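Local atomic coordinates of monosaccharide ABC transporter substrate-binding protein, CUT2 family (Acidothermus cellulolyticus, PDB entry 4RU1), a protein that probably binds carbohydrate for an ABC sugar transporter and is seen here holding myo-inositol. Residues Thr22-Thr27 and Gln70-Ala75; Thr63-Leu68 and Ile80-Pro85. One frame throughout, in Å; residues are numbered along the deposited sequence. Where two conformers were deposited one is given.

Contact 1: residues Thr22-Thr27 and Gln70-Ala75; sequences TIAMIT and QDAVNA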
# COMPACT_ATOMS: atom_id res chain seq x y z
N THR A 22 -23.62 -7.73 2.75
CA THR A 22 -22.47 -8.25 3.45
C THR A 22 -21.30 -8.29 2.49
O THR A 22 -21.39 -8.93 1.36
CB THR A 22 -22.68 -9.68 4.01
OG1 THR A 22 -23.71 -9.65 5.00
CG2 THR A 22 -21.33 -10.21 4.67
N ILE A 23 -20.27 -7.50 2.82
CA ILE A 23 -19.05 -7.44 1.96
C ILE A 23 -17.85 -7.97 2.72
O ILE A 23 -17.60 -7.59 3.82
CB ILE A 23 -18.73 -6.02 1.48
CG1 ILE A 23 -19.99 -5.35 0.88
CG2 ILE A 23 -17.51 -6.04 0.55
CD1 ILE A 23 -20.56 -5.96 -0.38
N ALA A 24 -17.13 -8.95 2.09
CA ALA A 24 -15.84 -9.45 2.61
C ALA A 24 -14.71 -8.64 2.08
O ALA A 24 -14.57 -8.55 0.82
CB ALA A 24 -15.59 -10.90 2.20
N MET A 25 -13.93 -8.05 2.98
CA MET A 25 -12.65 -7.36 2.58
C MET A 25 -11.50 -8.24 3.04
O MET A 25 -11.39 -8.55 4.27
CB MET A 25 -12.51 -5.98 3.18
CG MET A 25 -11.23 -5.27 2.93
SD MET A 25 -11.20 -3.45 3.42
CE MET A 25 -12.06 -2.82 1.97
N ILE A 26 -10.69 -8.71 2.08
CA ILE A 26 -9.67 -9.72 2.28
C ILE A 26 -8.34 -9.15 1.86
O ILE A 26 -8.16 -8.68 0.72
CB ILE A 26 -10.01 -10.92 1.45
CG1 ILE A 26 -11.35 -11.50 1.93
CG2 ILE A 26 -8.96 -11.99 1.63
CD1 ILE A 26 -11.95 -12.54 0.97
N THR A 27 -7.40 -9.10 2.80
CA THR A 27 -6.12 -8.50 2.53
C THR A 27 -4.95 -9.41 2.97
O THR A 27 -5.08 -10.52 3.45
CB THR A 27 -6.02 -7.15 3.22
OG1 THR A 27 -5.58 -7.40 4.55
CG2 THR A 27 -7.29 -6.38 3.19
N GLN A 70 -12.06 -18.20 -0.65
CA GLN A 70 -12.97 -19.37 -0.63
C GLN A 70 -14.02 -19.35 0.50
O GLN A 70 -15.20 -19.64 0.26
CB GLN A 70 -12.14 -20.66 -0.69
CG GLN A 70 -11.31 -20.74 -1.99
CD GLN A 70 -10.33 -21.91 -2.11
OE1 GLN A 70 -9.52 -22.18 -1.22
NE2 GLN A 70 -10.36 -22.58 -3.26
N ASP A 71 -13.59 -18.97 1.71
CA ASP A 71 -14.48 -18.83 2.91
C ASP A 71 -15.58 -17.89 2.55
O ASP A 71 -16.71 -18.20 2.74
CB ASP A 71 -13.83 -18.32 4.19
CG ASP A 71 -12.71 -19.26 4.75
OD1 ASP A 71 -12.65 -20.47 4.38
OD2 ASP A 71 -11.95 -18.71 5.61
N ALA A 72 -15.25 -16.71 1.98
CA ALA A 72 -16.29 -15.72 1.63
C ALA A 72 -17.20 -16.19 0.44
O ALA A 72 -18.42 -15.97 0.53
CB ALA A 72 -15.64 -14.32 1.31
N VAL A 73 -16.67 -16.93 -0.51
CA VAL A 73 -17.48 -17.48 -1.58
C VAL A 73 -18.45 -18.47 -0.96
O VAL A 73 -19.65 -18.46 -1.31
CB VAL A 73 -16.65 -18.14 -2.65
CG1 VAL A 73 -17.52 -18.92 -3.63
CG2 VAL A 73 -15.85 -17.12 -3.43
N ASN A 74 -17.93 -19.33 -0.09
CA ASN A 74 -18.81 -20.36 0.54
C ASN A 74 -19.88 -19.79 1.48
O ASN A 74 -20.97 -20.37 1.58
CB ASN A 74 -17.95 -21.45 1.18
CG ASN A 74 -17.23 -22.27 0.11
OD1 ASN A 74 -17.83 -22.55 -0.92
ND2 ASN A 74 -15.95 -22.53 0.29
N ALA A 75 -19.60 -18.61 2.05
CA ALA A 75 -20.51 -17.86 2.89
C ALA A 75 -21.59 -17.01 2.14
O ALA A 75 -22.44 -16.41 2.78
CB ALA A 75 -19.75 -16.98 3.82
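Ala24 O accepts a hydrogen bond from Ala81 N, and with its backbone held in the sheet this way, Ala24 sends its methyl out to meet Ala72 on helix 62-74. No hydrogen bond joins 22-27 to 70-75; the two meet through hydrocarbon alone. The methyls approach tip to tip, with Ala24 CB 3.5 Å from Ala72 CB. The line of the Ala24 CA-CB bond runs on almost straight to the other methyl, the angle at Ala24 CB being near 170°. Because both side chains end at CB, the backbones come close, the CA atoms of Ala24 and Ala72 lying 6.4 Å apart.

Two residues on, and so on the same face of the strand, Ile26 adds a second, looser touch: its CD1 lies 4.1 Å from Ala72 CB. Ile26 CG1 stands anti to the carbonyl carbon and CD1 continues the chain in extended form (chi2 168°), which carries the methyl out to the helix. Ala72 is therefore touched by two residues, i and i+2, on the same face of one strand. In the turn that carries Ala72, Asn74 N bonds Gln70 O at 2.8 Å.

This is one face of the parallel, Rossmann-like sheet of a periplasmic binding protein lobe. Ile26 also packs on Leu68 and Ile69 of helix 62-74, whereas Met25 points to the other face and meets Ile39 and Ala43 of helix 35-49. Gln70 NE2 bonds Gln96 OE1, tying helix 62-74 to helix 87-99, and strand 21-27 runs between strands 52-58 and 79-82.

Contact 2: residues Thr63-Leu68 and Ile80-Pro85; sequences TKEAVL and IAVTIP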
# COMPACT_ATOMS: atom_id res chain seq x y z
N THR A 63 -1.23 -18.29 0.40
CA THR A 63 -2.01 -19.55 0.29
C THR A 63 -3.19 -19.43 1.26
O THR A 63 -4.29 -19.86 0.93
CB THR A 63 -1.12 -20.77 0.68
OG1 THR A 63 0.05 -20.68 -0.13
CG2 THR A 63 -1.80 -22.07 0.44
N LYS A 64 -2.91 -18.83 2.43
CA LYS A 64 -3.97 -18.64 3.45
C LYS A 64 -4.97 -17.50 2.99
O LYS A 64 -6.16 -17.54 3.24
CB LYS A 64 -3.40 -18.40 4.80
CG LYS A 64 -2.76 -19.67 5.38
CD LYS A 64 -2.47 -19.54 6.83
CE LYS A 64 -2.23 -20.96 7.35
NZ LYS A 64 -2.17 -20.85 8.81
N GLU A 65 -4.47 -16.46 2.35
CA GLU A 65 -5.39 -15.45 1.79
C GLU A 65 -6.32 -16.05 0.72
O GLU A 65 -7.45 -15.69 0.63
CB GLU A 65 -4.62 -14.26 1.23
CG GLU A 65 -5.55 -13.08 0.83
CD GLU A 65 -4.86 -11.91 0.19
OE1 GLU A 65 -3.63 -11.86 0.02
OE2 GLU A 65 -5.66 -11.01 -0.25
N ALA A 66 -5.80 -16.97 -0.11
CA ALA A 66 -6.64 -17.68 -1.06
C ALA A 66 -7.78 -18.35 -0.31
O ALA A 66 -8.90 -18.37 -0.79
CB ALA A 66 -5.81 -18.70 -1.80
N VAL A 67 -7.46 -19.06 0.76
CA VAL A 67 -8.46 -19.78 1.52
C VAL A 67 -9.51 -18.81 2.07
O VAL A 67 -10.67 -19.10 2.09
CB VAL A 67 -7.77 -20.57 2.63
CG1 VAL A 67 -8.77 -21.25 3.56
CG2 VAL A 67 -6.89 -21.66 2.02
N LEU A 68 -9.09 -17.63 2.54
CA LEU A 68 -10.04 -16.59 2.98
C LEU A 68 -11.02 -16.21 1.83
O LEU A 68 -12.14 -15.91 2.15
CB LEU A 68 -9.31 -15.36 3.53
CG LEU A 68 -8.42 -15.51 4.77
CD1 LEU A 68 -7.76 -14.20 4.98
CD2 LEU A 68 -9.19 -15.97 6.00
N ILE A 80 -16.93 -9.09 -2.71
CA ILE A 80 -15.61 -9.28 -2.23
C ILE A 80 -14.72 -8.13 -2.69
O ILE A 80 -14.69 -7.78 -3.85
CB ILE A 80 -15.00 -10.61 -2.69
CG1 ILE A 80 -15.79 -11.83 -2.08
CG2 ILE A 80 -13.48 -10.67 -2.34
CD1 ILE A 80 -15.43 -13.17 -2.66
N ALA A 81 -14.00 -7.56 -1.73
CA ALA A 81 -12.92 -6.63 -1.98
C ALA A 81 -11.61 -7.29 -1.59
O ALA A 81 -11.46 -7.72 -0.40
CB ALA A 81 -13.22 -5.39 -1.18
N VAL A 82 -10.68 -7.44 -2.54
CA VAL A 82 -9.51 -8.27 -2.30
C VAL A 82 -8.22 -7.62 -2.78
O VAL A 82 -8.19 -6.87 -3.75
CB VAL A 82 -9.67 -9.61 -3.02
CG1 VAL A 82 -9.70 -9.48 -4.54
CG2 VAL A 82 -8.65 -10.60 -2.55
N THR A 83 -7.12 -7.88 -2.06
CA THR A 83 -5.75 -7.45 -2.48
C THR A 83 -5.02 -8.59 -3.21
O THR A 83 -5.27 -9.77 -2.91
CB THR A 83 -4.92 -6.97 -1.28
OG1 THR A 83 -4.63 -8.12 -0.47
CG2 THR A 83 -5.69 -5.99 -0.48
N ILE A 84 -4.16 -8.29 -4.17
CA ILE A 84 -3.52 -9.32 -4.98
C ILE A 84 -2.00 -9.07 -5.00
O ILE A 84 -1.39 -8.86 -6.03
CB ILE A 84 -4.05 -9.38 -6.42
CG1 ILE A 84 -5.55 -9.17 -6.48
CG2 ILE A 84 -3.65 -10.70 -7.07
CD1 ILE A 84 -6.12 -9.05 -7.85
N PRO A 85 -1.33 -9.27 -3.85
CA PRO A 85 0.11 -9.13 -3.81
C PRO A 85 0.85 -10.26 -4.52
O PRO A 85 1.99 -10.15 -4.88
CB PRO A 85 0.43 -9.10 -2.31
CG PRO A 85 -0.67 -9.94 -1.69
CD PRO A 85 -1.89 -9.46 -2.50
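The backbones of 63-68 and 80-85 stay well apart, with the nearest CA atoms, those of Glu65 and Thr83, at 9.1 Å. Helix 62-74 is the one that leads into strand 79-82 in the beta-alpha-beta unit of this Rossmann-like lobe, and 80-85 carries the end of that strand into the loop beyond. One long side chain spans the gap. Glu65 has CG anti to the backbone N (chi1 -171°), and the extended chain beyond CG brings the carboxylate to Thr83, the two side chains crossing at about a right angle.

Glu65 OE2 lies 3.1 Å from Thr83 OG1. That hydroxyl is also hydrogen-bonded to His28 ND1, a residue of the inositol pocket, so its bond to the carboxylate is not settled. OE2 also sits 3.0 Å from the carbonyl O of Thr83, two acceptors side by side, a closeness that might raise the pKa of this buried acid. Val82 lends an apolar wall, its CG2 3.8 Å from OE2. With an alanine at Glu65, the Thr83 hydroxyl would probably lose a polar neighbour and a gap would be likely to open between helix and loop. The other oxygen faces the proline ring: Glu65 OE1 comes within 3.9 Å of both CG and CD of Pro85.

Contacts 1 and 2 lie 9 Å apart, centre to centre, on the same side of the chain's centre. Both use helix 62-74: contact 2 its early part, contact 1 its end. Their other segments belong to strands 21-27 and 79-82, neighbours in one parallel sheet and joined by Ile26 N to Ala81 O at 2.8 Å. Along the chain the segments alternate: 22-27, 63-68, 70-75, 80-85. Helix 62-74 follows strand 52-58, packs against strand 21-27 and leads into strand 79-82. The two contacts seat it on the sheet from contact 1, farther from the ligand, to contact 2 near the inositol pocket, where the side chain of Pro85 is about 6 Å from the bound inositol.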